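Local coordinates for cystathionine beta-lyase family protein, YNBB B.subtilis ortholog (Clostridium acetobutylicum, PDB 3HVY), which probably acts as a pyridoxal phosphate-dependent carbon–sulfur lyase of the methionine gamma-lyase family, with a putative role in aluminium resistance, at residues D[410-413]-D[414-417]; D[320-323]-D[324-327]; D[91-95]-D[96-100]; D[142-145]-D[146-149]. All blocks are in the same frame, centred on the assembly; numbering follows the deposited sequence.

Overall arrangement
Four short local contacts show how turns, caps and strand ends are held in one subunit of a four-chain assembly. Along the chain they come in the order contact 3, contact 4, contact 2, contact 1. Contact 3 leaves an outermost strand of the seven-stranded mixed sheet, and contact 4 lies in the loop leading to strand 151-154 at the other edge; their centres are about 23 Å apart and both meet the third subunit. Contact 2 ends an outer strand of the five-stranded antiparallel sheet. About 18 Å from it, centre to centre, contact 1 starts helix 411-422. Contacts 1 and 4, about 43 Å apart between centres, lie on opposite sides of the chain's centre and meet different subunits.

Contact 1: D[410-413]-D[414-417]; sequences TFDH and AKLG
K415 reaches back along the first turn of helix 411-422 to D412, and its NZ forms a salt bridge to D412 OD1 at 2.7 Å, met nearly along the carboxylate C-O axis. The lysine chain runs next to the aspartate, bent at chi3 (99°). It also lies against F411: its CB sits over one face of the ring, offset toward the rim and 4.1 Å from the centroid in a CH-pi contact, while CD is 3.5 Å from F411 CE2. With the phenylalanine CG anti to the backbone N (chi1 170°), the ring is carried alongside the i+4 residue. One turn on from D412, L416 CG rests 3.1 Å from D412 O. Beneath these side chains run the regular i to i+4 bonds, including K415 N to F411 O at 2.8 Å. T410 is the N-cap, its OG1 accepting H413 N at 3.0 Å, and it also bonds Q46 of the second subunit. R42 of that subunit pairs with D412 OD2 and its E43 with K415 NZ. The buried D412-K415 pair is therefore one link in a chain of alternating charges across the interface, which probably keeps each charge balanced.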
ATOM      1  N   THR D 410      21.702 -12.430   1.726  1.00 30.19           N
ATOM      2  CA  THR D 410      23.079 -12.206   1.325  1.00 30.29           C
ATOM      3  C   THR D 410      23.895 -13.362   1.847  1.00 30.85           C
ATOM      4  O   THR D 410      23.522 -14.049   2.850  1.00 31.42           O
ATOM      5  CB  THR D 410      23.662 -10.884   1.857  1.00 34.05           C
ATOM      6  OG1 THR D 410      23.906 -10.991   3.260  1.00 30.30           O
ATOM      7  CG2 THR D 410      22.792  -9.723   1.570  1.00 29.74           C
ATOM      8  N   PHE D 411      24.964 -13.675   1.137  1.00 29.94           N
ATOM      9  CA  PHE D 411      25.842 -14.727   1.608  1.00 29.26           C
ATOM     10  C   PHE D 411      26.455 -14.360   2.964  1.00 28.72           C
ATOM     11  O   PHE D 411      26.654 -15.231   3.842  1.00 29.92           O
ATOM     12  CB  PHE D 411      26.969 -14.996   0.593  1.00 31.39           C
ATOM     13  CG  PHE D 411      28.022 -15.891   1.104  1.00 34.52           C
ATOM     14  CD1 PHE D 411      27.721 -17.204   1.434  1.00 36.17           C
ATOM     15  CD2 PHE D 411      29.308 -15.428   1.303  1.00 29.26           C
ATOM     16  CE1 PHE D 411      28.666 -18.017   1.924  1.00 35.66           C
ATOM     17  CE2 PHE D 411      30.257 -16.237   1.802  1.00 36.89           C
ATOM     18  CZ  PHE D 411      29.950 -17.552   2.113  1.00 34.63           C
ATOM     19  N   ASP D 412      26.804 -13.102   3.135  1.00 26.38           N
ATOM     20  CA  ASP D 412      27.376 -12.696   4.424  1.00 29.29           C
ATOM     21  C   ASP D 412      26.419 -13.058   5.561  1.00 30.53           C
ATOM     22  O   ASP D 412      26.825 -13.547   6.630  1.00 30.27           O
ATOM     23  CB  ASP D 412      27.674 -11.201   4.413  1.00 30.21           C
ATOM     24  CG  ASP D 412      28.969 -10.861   3.665  1.00 31.43           C
ATOM     25  OD1 ASP D 412      29.999 -11.552   3.889  1.00 30.74           O
ATOM     26  OD2 ASP D 412      28.984  -9.905   2.852  1.00 31.46           O
ATOM     27  N   HIS D 413      25.135 -12.813   5.362  1.00 27.47           N
ATOM     28  CA  HIS D 413      24.185 -13.176   6.397  1.00 28.71           C
ATOM     29  C   HIS D 413      24.160 -14.676   6.659  1.00 27.09           C
ATOM     30  O   HIS D 413      24.321 -15.109   7.791  1.00 29.21           O
ATOM     31  CB  HIS D 413      22.771 -12.650   6.091  1.00 27.60           C
ATOM     32  CG  HIS D 413      21.809 -12.895   7.206  1.00 31.86           C
ATOM     33  ND1 HIS D 413      20.473 -13.165   6.991  1.00 28.44           N
ATOM     34  CD2 HIS D 413      22.003 -12.975   8.548  1.00 33.15           C
ATOM     35  CE1 HIS D 413      19.881 -13.363   8.162  1.00 31.69           C
ATOM     36  NE2 HIS D 413      20.785 -13.237   9.122  1.00 30.27           N
ATOM     37  N   ALA D 414      24.035 -15.463   5.609  1.00 27.21           N
ATOM     38  CA  ALA D 414      24.040 -16.930   5.725  1.00 29.70           C
ATOM     39  C   ALA D 414      25.261 -17.456   6.458  1.00 31.07           C
ATOM     40  O   ALA D 414      25.188 -18.286   7.390  1.00 28.83           O
ATOM     41  CB  ALA D 414      23.943 -17.542   4.314  1.00 29.18           C
ATOM     42  N   LYS D 415      26.406 -16.947   6.030  1.00 29.77           N
ATOM     43  CA  LYS D 415      27.734 -17.320   6.603  1.00 30.63           C
ATOM     44  C   LYS D 415      27.781 -16.964   8.076  1.00 31.48           C
ATOM     45  O   LYS D 415      28.086 -17.807   8.916  1.00 35.89           O
ATOM     46  CB  LYS D 415      28.817 -16.612   5.741  1.00 32.07           C
ATOM     47  CG  LYS D 415      30.194 -16.374   6.283  1.00 36.92           C
ATOM     48  CD  LYS D 415      30.996 -15.598   5.207  1.00 40.84           C
ATOM     49  CE  LYS D 415      31.035 -14.170   5.490  1.00 44.66           C
ATOM     50  NZ  LYS D 415      31.829 -13.509   4.449  1.00 40.39           N
ATOM     51  N   LEU D 416      27.385 -15.751   8.418  1.00 32.41           N
ATOM     52  CA  LEU D 416      27.406 -15.308   9.822  1.00 32.11           C
ATOM     53  C   LEU D 416      26.467 -16.159  10.676  1.00 30.24           C
ATOM     54  O   LEU D 416      26.797 -16.560  11.795  1.00 30.83           O
ATOM     55  CB  LEU D 416      27.033 -13.810   9.909  1.00 32.27           C
ATOM     56  CG  LEU D 416      28.116 -12.836   9.334  1.00 39.77           C
ATOM     57  CD1 LEU D 416      27.664 -11.365   9.180  1.00 45.31           C
ATOM     58  CD2 LEU D 416      29.372 -12.905  10.181  1.00 40.77           C
ATOM     59  N   GLY D 417      25.314 -16.464  10.115  1.00 31.71           N
ATOM     60  CA  GLY D 417      24.335 -17.299  10.791  1.00 31.40           C
ATOM     61  C   GLY D 417      24.884 -18.671  11.092  1.00 31.68           C
ATOM     62  O   GLY D 417      24.720 -19.171  12.204  1.00 31.29           O
TER

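Contact 2: D[320-323]-D[324-327]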
ATOM      1  N   PHE D 320      30.269 -33.390  10.729  1.00 34.46           N
ATOM      2  CA  PHE D 320      28.924 -33.815  10.407  1.00 29.94           C
ATOM      3  C   PHE D 320      28.762 -34.342   8.987  1.00 29.31           C
ATOM      4  O   PHE D 320      29.369 -33.812   8.025  1.00 31.57           O
ATOM      5  CB  PHE D 320      27.953 -32.651  10.622  1.00 30.69           C
ATOM      6  CG  PHE D 320      27.856 -32.185  12.050  1.00 28.14           C
ATOM      7  CD1 PHE D 320      27.020 -32.856  12.957  1.00 41.58           C
ATOM      8  CD2 PHE D 320      28.601 -31.114  12.502  1.00 34.54           C
ATOM      9  CE1 PHE D 320      26.904 -32.433  14.257  1.00 38.24           C
ATOM     10  CE2 PHE D 320      28.514 -30.693  13.817  1.00 39.86           C
ATOM     11  CZ  PHE D 320      27.675 -31.336  14.702  1.00 34.50           C
ATOM     12  N   ASP D 321      27.905 -35.369   8.865  1.00 29.49           N
ATOM     13  CA  ASP D 321      27.440 -35.831   7.561  1.00 30.20           C
ATOM     14  C   ASP D 321      26.413 -34.791   7.100  1.00 30.50           C
ATOM     15  O   ASP D 321      25.533 -34.401   7.873  1.00 35.20           O
ATOM     16  CB  ASP D 321      26.811 -37.222   7.665  1.00 29.70           C
ATOM     17  CG  ASP D 321      26.745 -37.949   6.304  1.00 32.19           C
ATOM     18  OD1 ASP D 321      26.255 -39.100   6.274  1.00 44.19           O
ATOM     19  OD2 ASP D 321      27.200 -37.360   5.280  1.00 37.09           O
ATOM     20  N   VAL D 322      26.562 -34.301   5.876  1.00 32.50           N
ATOM     21  CA  VAL D 322      25.675 -33.277   5.307  1.00 27.28           C
ATOM     22  C   VAL D 322      25.183 -33.779   3.968  1.00 30.95           C
ATOM     23  O   VAL D 322      25.785 -34.680   3.357  1.00 30.16           O
ATOM     24  CB  VAL D 322      26.403 -31.913   5.150  1.00 28.29           C
ATOM     25  CG1 VAL D 322      27.017 -31.505   6.478  1.00 28.69           C
ATOM     26  CG2 VAL D 322      27.501 -31.956   4.051  1.00 30.40           C
ATOM     27  N   LEU D 323      24.093 -33.185   3.481  1.00 30.80           N
ATOM     28  CA  LEU D 323      23.590 -33.523   2.172  1.00 29.22           C
ATOM     29  C   LEU D 323      22.809 -32.374   1.594  1.00 29.92           C
ATOM     30  O   LEU D 323      21.905 -31.870   2.250  1.00 30.89           O
ATOM     31  CB  LEU D 323      22.703 -34.736   2.261  1.00 27.39           C
ATOM     32  CG  LEU D 323      22.413 -35.417   0.932  1.00 36.69           C
ATOM     33  CD1 LEU D 323      23.720 -36.103   0.433  1.00 41.02           C
ATOM     34  CD2 LEU D 323      21.326 -36.430   1.161  1.00 34.09           C
ATOM     35  N   PRO D 324      23.134 -31.968   0.359  1.00 29.26           N
ATOM     36  CA  PRO D 324      24.207 -32.488  -0.479  1.00 28.93           C
ATOM     37  C   PRO D 324      25.579 -32.084   0.036  1.00 29.64           C
ATOM     38  O   PRO D 324      25.677 -31.235   0.961  1.00 28.02           O
ATOM     39  CB  PRO D 324      23.970 -31.794  -1.840  1.00 27.72           C
ATOM     40  CG  PRO D 324      22.585 -31.265  -1.761  1.00 29.11           C
ATOM     41  CD  PRO D 324      22.350 -30.934  -0.333  1.00 27.99           C
ATOM     42  N   LYS D 325      26.632 -32.656  -0.569  1.00 27.91           N
ATOM     43  CA  LYS D 325      28.001 -32.298  -0.201  1.00 28.66           C
ATOM     44  C   LYS D 325      28.311 -30.976  -0.858  1.00 29.12           C
ATOM     45  O   LYS D 325      27.641 -30.598  -1.788  1.00 28.17           O
ATOM     46  CB  LYS D 325      28.985 -33.365  -0.646  1.00 29.47           C
ATOM     47  CG  LYS D 325      28.645 -34.732  -0.067  1.00 29.85           C
ATOM     48  CD  LYS D 325      28.608 -34.777   1.414  1.00 29.52           C
ATOM     49  CE  LYS D 325      28.024 -36.169   1.806  1.00 29.44           C
ATOM     50  NZ  LYS D 325      28.314 -36.396   3.188  1.00 43.14           N
ATOM     51  N   TYR D 326      29.310 -30.287  -0.347  1.00 28.57           N
ATOM     52  CA  TYR D 326      29.680 -28.978  -0.835  1.00 30.02           C
ATOM     53  C   TYR D 326      29.957 -28.902  -2.310  1.00 31.43           C
ATOM     54  O   TYR D 326      29.700 -27.892  -2.932  1.00 34.51           O
ATOM     55  CB  TYR D 326      30.893 -28.467  -0.051  1.00 29.87           C
ATOM     56  CG  TYR D 326      32.232 -29.013  -0.416  1.00 30.98           C
ATOM     57  CD1 TYR D 326      32.567 -30.333  -0.130  1.00 29.64           C
ATOM     58  CD2 TYR D 326      33.207 -28.200  -0.988  1.00 35.12           C
ATOM     59  CE1 TYR D 326      33.791 -30.834  -0.405  1.00 32.80           C
ATOM     60  CE2 TYR D 326      34.482 -28.700  -1.249  1.00 31.00           C
ATOM     61  CZ  TYR D 326      34.762 -30.011  -0.956  1.00 35.79           C
ATOM     62  OH  TYR D 326      35.985 -30.551  -1.189  1.00 37.24           O
ATOM     63  N   ASN D 327      30.465 -29.991  -2.866  1.00 30.04           N
ATOM     64  CA  ASN D 327      30.788 -30.039  -4.261  1.00 31.97           C
ATOM     65  C   ASN D 327      29.811 -30.803  -5.095  1.00 32.01           C
ATOM     66  O   ASN D 327      30.117 -31.052  -6.232  1.00 31.51           O
ATOM     67  CB  ASN D 327      32.222 -30.489  -4.501  1.00 29.52           C
ATOM     68  CG  ASN D 327      32.441 -31.937  -4.157  1.00 38.73           C
ATOM     69  OD1 ASN D 327      31.616 -32.560  -3.501  1.00 29.57           O
ATOM     70  ND2 ASN D 327      33.555 -32.477  -4.584  1.00 35.76           N
TER
HETATM   71  O   HOH W   1      29.648 -34.655   5.308  1.00 35.33           O
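K325 folds back on the strand it has just left and forms a salt bridge with D321, its NZ lying 2.6 Å from D321 OD2 and nearly in line with the C-O bond. The strand, 321-323, is an outermost member of the five-stranded antiparallel sheet, and the contact marks where it passes into the loop toward strand 334-338. D321 and L323 bond through their backbones to that neighbouring strand, whereas the polar groups of V322 meet the lysine and its water. K325 NZ makes a weak bond of 3.1 Å to V322 O. A water is the third acceptor of NZ, also accepts from V322 N at 3.2 Å, and donates to F320 O, so one ammonium group and one water serve three backbone atoms at the strand edge. A bend at chi2 (-58°) turns the lysine chain back, although its CB starts away from the strand. The cis peptide before P324, which brings the CA atoms of L323 and P324 to 2.9 Å, is consistent with this reversal. D328 of the loop accepts K325 N, and Q335 of strand 334-338 donates to P324 O. Packing completes the corner: the aliphatic part of K325 crosses V322, with CD 4.0 Å from V322 CG2, and L323 CD1 lies 3.8 Å from P324 CA.

Contact 3: D[91-95]-D[96-100]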
ATOM      1  N   SER D  91       2.556 -20.027 -21.590  1.00 27.19           N
ATOM      2  CA  SER D  91       1.867 -19.145 -20.663  1.00 29.67           C
ATOM      3  C   SER D  91       2.403 -19.201 -19.258  1.00 25.28           C
ATOM      4  O   SER D  91       3.157 -20.111 -18.876  1.00 27.36           O
ATOM      5  CB  SER D  91       0.376 -19.522 -20.553  1.00 29.67           C
ATOM      6  OG  SER D  91      -0.157 -19.756 -21.802  1.00 42.92           O
ATOM      7  N   ALA D  92       1.932 -18.234 -18.474  1.00 26.22           N
ATOM      8  CA  ALA D  92       2.258 -18.143 -17.062  1.00 26.22           C
ATOM      9  C   ALA D  92       1.165 -17.334 -16.424  1.00 29.25           C
ATOM     10  O   ALA D  92       0.451 -16.567 -17.103  1.00 30.68           O
ATOM     11  CB  ALA D  92       3.656 -17.532 -16.779  1.00 26.58           C
ATOM     12  N   PHE D  93       1.060 -17.513 -15.115  1.00 28.24           N
ATOM     13  CA  PHE D  93       0.000 -16.973 -14.270  1.00 31.50           C
ATOM     14  C   PHE D  93       0.628 -16.732 -12.900  1.00 30.16           C
ATOM     15  O   PHE D  93       0.873 -17.679 -12.129  1.00 29.43           O
ATOM     16  CB  PHE D  93      -1.144 -17.965 -14.209  1.00 29.11           C
ATOM     17  CG  PHE D  93      -2.291 -17.557 -13.311  1.00 30.72           C
ATOM     18  CD1 PHE D  93      -3.196 -16.566 -13.688  1.00 32.18           C
ATOM     19  CD2 PHE D  93      -2.470 -18.176 -12.102  1.00 33.61           C
ATOM     20  CE1 PHE D  93      -4.250 -16.235 -12.906  1.00 32.23           C
ATOM     21  CE2 PHE D  93      -3.527 -17.804 -11.293  1.00 35.20           C
ATOM     22  CZ  PHE D  93      -4.437 -16.849 -11.721  1.00 30.89           C
ATOM     23  N   VAL D  94       0.926 -15.463 -12.650  1.00 31.44           N
ATOM     24  CA  VAL D  94       1.606 -14.998 -11.478  1.00 31.29           C
ATOM     25  C   VAL D  94       0.673 -14.040 -10.751  1.00 34.40           C
ATOM     26  O   VAL D  94       0.158 -13.054 -11.340  1.00 28.44           O
ATOM     27  CB  VAL D  94       2.895 -14.232 -11.867  1.00 31.46           C
ATOM     28  CG1 VAL D  94       3.715 -13.896 -10.595  1.00 30.07           C
ATOM     29  CG2 VAL D  94       3.698 -14.988 -12.930  1.00 26.42           C
ATOM     30  N   ARG D  95       0.426 -14.316  -9.471  1.00 31.77           N
ATOM     31  CA  ARG D  95      -0.563 -13.549  -8.747  1.00 29.32           C
ATOM     32  C   ARG D  95      -0.200 -13.474  -7.300  1.00 30.08           C
ATOM     33  O   ARG D  95       0.330 -14.442  -6.715  1.00 31.15           O
ATOM     34  CB  ARG D  95      -1.937 -14.206  -8.823  1.00 28.49           C
ATOM     35  CG  ARG D  95      -2.575 -14.238 -10.182  1.00 33.88           C
ATOM     36  CD  ARG D  95      -3.009 -12.859 -10.641  1.00 28.89           C
ATOM     37  NE  ARG D  95      -3.744 -12.883 -11.907  1.00 29.62           N
ATOM     38  CZ  ARG D  95      -3.185 -12.976 -13.106  1.00 39.71           C
ATOM     39  NH1 ARG D  95      -1.877 -13.080 -13.228  1.00 32.29           N
ATOM     40  NH2 ARG D  95      -3.949 -12.982 -14.189  1.00 37.33           N
ATOM     41  N   PRO D  96      -0.487 -12.327  -6.674  1.00 31.48           N
ATOM     42  CA  PRO D  96      -0.297 -12.171  -5.214  1.00 31.73           C
ATOM     43  C   PRO D  96      -1.411 -12.926  -4.452  1.00 32.28           C
ATOM     44  O   PRO D  96      -1.323 -13.190  -3.247  1.00 33.09           O
ATOM     45  CB  PRO D  96      -0.460 -10.655  -5.019  1.00 32.33           C
ATOM     46  CG  PRO D  96      -1.462 -10.285  -6.093  1.00 34.22           C
ATOM     47  CD  PRO D  96      -1.029 -11.108  -7.285  1.00 33.98           C
ATOM     48  N   HIS D  97      -2.457 -13.295  -5.171  1.00 31.48           N
ATOM     49  CA  HIS D  97      -3.597 -13.971  -4.565  1.00 31.33           C
ATOM     50  C   HIS D  97      -3.301 -15.366  -4.041  1.00 34.24           C
ATOM     51  O   HIS D  97      -4.101 -15.915  -3.249  1.00 35.27           O
ATOM     52  CB  HIS D  97      -4.767 -14.041  -5.545  1.00 32.15           C
ATOM     53  CG  HIS D  97      -5.118 -12.716  -6.164  1.00 33.17           C
ATOM     54  ND1 HIS D  97      -6.315 -12.072  -5.930  1.00 36.37           N
ATOM     55  CD2 HIS D  97      -4.413 -11.911  -7.008  1.00 36.90           C
ATOM     56  CE1 HIS D  97      -6.321 -10.917  -6.585  1.00 36.34           C
ATOM     57  NE2 HIS D  97      -5.187 -10.800  -7.254  1.00 40.20           N
ATOM     58  N   PHE D  98      -2.247 -16.017  -4.523  1.00 31.92           N
ATOM     59  CA  PHE D  98      -1.924 -17.331  -3.977  1.00 30.43           C
ATOM     60  C   PHE D  98      -1.407 -17.111  -2.544  1.00 29.96           C
ATOM     61  O   PHE D  98      -0.544 -16.266  -2.306  1.00 31.84           O
ATOM     62  CB  PHE D  98      -0.862 -18.042  -4.765  1.00 29.97           C
ATOM     63  CG  PHE D  98      -1.269 -18.502  -6.149  1.00 27.51           C
ATOM     64  CD1 PHE D  98      -2.074 -19.604  -6.333  1.00 28.94           C
ATOM     65  CD2 PHE D  98      -0.770 -17.842  -7.270  1.00 30.76           C
ATOM     66  CE1 PHE D  98      -2.370 -20.043  -7.575  1.00 32.06           C
ATOM     67  CE2 PHE D  98      -1.079 -18.294  -8.544  1.00 31.25           C
ATOM     68  CZ  PHE D  98      -1.858 -19.357  -8.691  1.00 24.79           C
ATOM     69  N   VAL D  99      -1.928 -17.885  -1.602  1.00 33.02           N
ATOM     70  CA  VAL D  99      -1.629 -17.678  -0.202  1.00 32.01           C
ATOM     71  C   VAL D  99      -0.312 -18.306   0.210  1.00 34.02           C
ATOM     72  O   VAL D  99       0.246 -17.913   1.239  1.00 30.11           O
ATOM     73  CB  VAL D  99      -2.799 -18.159   0.728  1.00 33.76           C
ATOM     74  CG1 VAL D  99      -4.066 -17.384   0.421  1.00 32.24           C
ATOM     75  CG2 VAL D  99      -3.070 -19.691   0.698  1.00 26.75           C
ATOM     76  N   ASN D 100       0.143 -19.300  -0.575  1.00 33.66           N
ATOM     77  CA  ASN D 100       1.430 -19.974  -0.403  1.00 35.73           C
ATOM     78  C   ASN D 100       1.693 -20.835  -1.653  1.00 36.44           C
ATOM     79  O   ASN D 100       0.903 -20.844  -2.605  1.00 33.70           O
ATOM     80  CB  ASN D 100       1.474 -20.794   0.903  1.00 39.23           C
ATOM     81  CG  ASN D 100       0.418 -21.881   0.958  1.00 43.47           C
ATOM     82  OD1 ASN D 100      -0.072 -22.322  -0.081  1.00 36.61           O
ATOM     83  ND2 ASN D 100       0.029 -22.294   2.183  1.00 35.65           N
TER
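P96, joined directly to R95, is the second residue of a type I beta turn from R95 to F98, by which strand 91-95, an outermost member of the seven-stranded mixed sheet, passes into the loop before helix 101-111. The proline ring packs on F284 and V286 of its own chain and on F284 of the third subunit. H97, next in the turn, brings CD2 back to 3.8 Å from R95 CB, with its imidazole plane at 63° to the guanidinium. Its ND1 makes a weak bond to the backbone oxygen of H97 of the third subunit. The arginine bends away at chi2 (-70°), its CG over the F93 ring and its guanidinium face over F93 CE1. NH1 donates to V94 O at 2.8 Å from above the carbonyl plane and pairs with D80, while NH2 donates to G278 O; together these probably restrain the guanidinium. The F98 side chain turns back toward the strand. Its CD2 meets R95 O near the ring plane at 3.6 Å, and its CZ touches CE2 of F93 at 3.5 Å. The two phenyl rings meet rim to rim, nearly perpendicular (87°). Beyond V99, N100 is the N-cap of helix 101-111, its OD1 accepting the backbone N of H103.

Contact 4: D[142-145]-D[146-149]; sequences VGSL and REYG
E147 brings its carboxylate to the backbone N-H groups of V142 and G143. OE2 accepts V142 N at 2.7 Å through its syn lone pair, and OE1 takes a weak bond from G143 N at 2.9 Å. The glutamate chain makes this reach by staying extended beyond CG. S144 and E147 pair reciprocally as in a capping box: S144 OG, set between backbone N and carbonyl carbon (chi1 69°), accepts E147 N at 3.1 Å, while the other arm, from S144 N to E147 OE2, is long and weak. With the weak bond from Y148 N to S144 O, the serine also forms an ST motif at the start of this turn, which lies in the loop between helix 131-134 and strand 151-154. R146 bends at chi3 (68°), which brings NH2 to a water that also joins S144 OG and E147 OE2. The edge of the Y148 ring turns toward the preceding backbone, with CE2 3.7 Å from G143 O, in the plane of the ring, and CD2 3.3 Å from S144 O. Its OH makes a weak hydrogen bond to the backbone oxygen of L113 of the third subunit, whose R114 forms a salt bridge with E147 OE1, giving that oxygen a cationic partner besides the amide of G143.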
ATOM      1  N   VAL D 142     -12.153 -32.578   3.436  1.00 33.65           N
ATOM      2  CA  VAL D 142     -11.425 -31.376   3.159  1.00 32.10           C
ATOM      3  C   VAL D 142     -11.480 -30.936   1.686  1.00 33.10           C
ATOM      4  O   VAL D 142     -10.775 -30.013   1.316  1.00 32.95           O
ATOM      5  CB  VAL D 142      -9.946 -31.493   3.603  1.00 32.84           C
ATOM      6  CG1 VAL D 142      -9.838 -31.654   5.121  1.00 33.00           C
ATOM      7  CG2 VAL D 142      -9.270 -32.650   2.857  1.00 25.28           C
ATOM      8  N   GLY D 143     -12.345 -31.555   0.888  1.00 33.85           N
ATOM      9  CA  GLY D 143     -12.457 -31.233  -0.532  1.00 33.91           C
ATOM     10  C   GLY D 143     -11.254 -31.639  -1.357  1.00 32.18           C
ATOM     11  O   GLY D 143     -10.850 -30.948  -2.306  1.00 29.18           O
ATOM     12  N   SER D 144     -10.705 -32.795  -1.016  1.00 31.75           N
ATOM     13  CA  SER D 144      -9.531 -33.302  -1.694  1.00 29.72           C
ATOM     14  C   SER D 144      -9.872 -33.845  -3.061  1.00 27.79           C
ATOM     15  O   SER D 144     -11.045 -34.139  -3.366  1.00 31.78           O
ATOM     16  CB  SER D 144      -8.938 -34.437  -0.870  1.00 30.63           C
ATOM     17  OG  SER D 144      -9.834 -35.528  -0.926  1.00 27.43           O
ATOM     18  N   LEU D 145      -8.825 -34.032  -3.863  1.00 29.94           N
ATOM     19  CA  LEU D 145      -8.924 -34.704  -5.154  1.00 29.38           C
ATOM     20  C   LEU D 145      -9.685 -36.020  -5.045  1.00 29.87           C
ATOM     21  O   LEU D 145     -10.566 -36.309  -5.834  1.00 35.80           O
ATOM     22  CB  LEU D 145      -7.529 -34.947  -5.720  1.00 29.26           C
ATOM     23  CG  LEU D 145      -6.804 -33.682  -6.243  1.00 30.44           C
ATOM     24  CD1 LEU D 145      -5.272 -33.971  -6.406  1.00 25.89           C
ATOM     25  CD2 LEU D 145      -7.476 -33.194  -7.512  1.00 27.04           C
ATOM     26  N   ARG D 146      -9.327 -36.829  -4.067  1.00 29.17           N
ATOM     27  CA  ARG D 146     -10.016 -38.104  -3.832  1.00 28.56           C
ATOM     28  C   ARG D 146     -11.516 -37.921  -3.615  1.00 30.05           C
ATOM     29  O   ARG D 146     -12.325 -38.732  -4.103  1.00 27.96           O
ATOM     30  CB  ARG D 146      -9.403 -38.775  -2.616  1.00 31.06           C
ATOM     31  CG  ARG D 146     -10.054 -40.117  -2.170  1.00 33.52           C
ATOM     32  CD  ARG D 146      -9.503 -40.605  -0.824  1.00 45.22           C
ATOM     33  NE  ARG D 146      -9.921 -39.698   0.275  1.00 63.59           N
ATOM     34  CZ  ARG D 146     -11.155 -39.647   0.812  1.00 64.30           C
ATOM     35  NH1 ARG D 146     -12.126 -40.442   0.367  1.00 67.52           N
ATOM     36  NH2 ARG D 146     -11.429 -38.782   1.791  1.00 54.43           N
ATOM     37  N   GLU D 147     -11.889 -36.899  -2.848  1.00 30.27           N
ATOM     38  CA  GLU D 147     -13.300 -36.602  -2.604  1.00 31.22           C
ATOM     39  C   GLU D 147     -13.985 -36.166  -3.891  1.00 30.84           C
ATOM     40  O   GLU D 147     -15.212 -36.228  -3.986  1.00 28.95           O
ATOM     41  CB  GLU D 147     -13.484 -35.511  -1.532  1.00 34.21           C
ATOM     42  CG  GLU D 147     -13.058 -35.881  -0.145  1.00 36.85           C
ATOM     43  CD  GLU D 147     -13.044 -34.704   0.817  1.00 37.05           C
ATOM     44  OE1 GLU D 147     -14.021 -33.925   0.870  1.00 36.70           O
ATOM     45  OE2 GLU D 147     -12.058 -34.556   1.550  1.00 32.10           O
ATOM     46  N   TYR D 148     -13.207 -35.698  -4.870  1.00 26.72           N
ATOM     47  CA  TYR D 148     -13.767 -35.394  -6.182  1.00 29.54           C
ATOM     48  C   TYR D 148     -13.561 -36.509  -7.202  1.00 31.13           C
ATOM     49  O   TYR D 148     -13.661 -36.271  -8.401  1.00 28.47           O
ATOM     50  CB  TYR D 148     -13.233 -34.089  -6.743  1.00 27.46           C
ATOM     51  CG  TYR D 148     -13.883 -32.916  -6.077  1.00 28.70           C
ATOM     52  CD1 TYR D 148     -15.134 -32.452  -6.504  1.00 28.64           C
ATOM     53  CD2 TYR D 148     -13.276 -32.283  -4.998  1.00 29.63           C
ATOM     54  CE1 TYR D 148     -15.762 -31.398  -5.876  1.00 33.57           C
ATOM     55  CE2 TYR D 148     -13.903 -31.220  -4.359  1.00 35.08           C
ATOM     56  CZ  TYR D 148     -15.141 -30.786  -4.807  1.00 33.54           C
ATOM     57  OH  TYR D 148     -15.770 -29.758  -4.180  1.00 34.38           O
ATOM     58  N   GLY D 149     -13.270 -37.713  -6.728  1.00 30.62           N
ATOM     59  CA  GLY D 149     -13.204 -38.869  -7.614  1.00 30.79           C
ATOM     60  C   GLY D 149     -11.888 -39.076  -8.319  1.00 28.73           C
ATOM     61  O   GLY D 149     -11.793 -39.930  -9.213  1.00 30.95           O
TER
HETATM   62  O   HOH W   2     -10.097 -36.304   1.715  1.00 39.54           O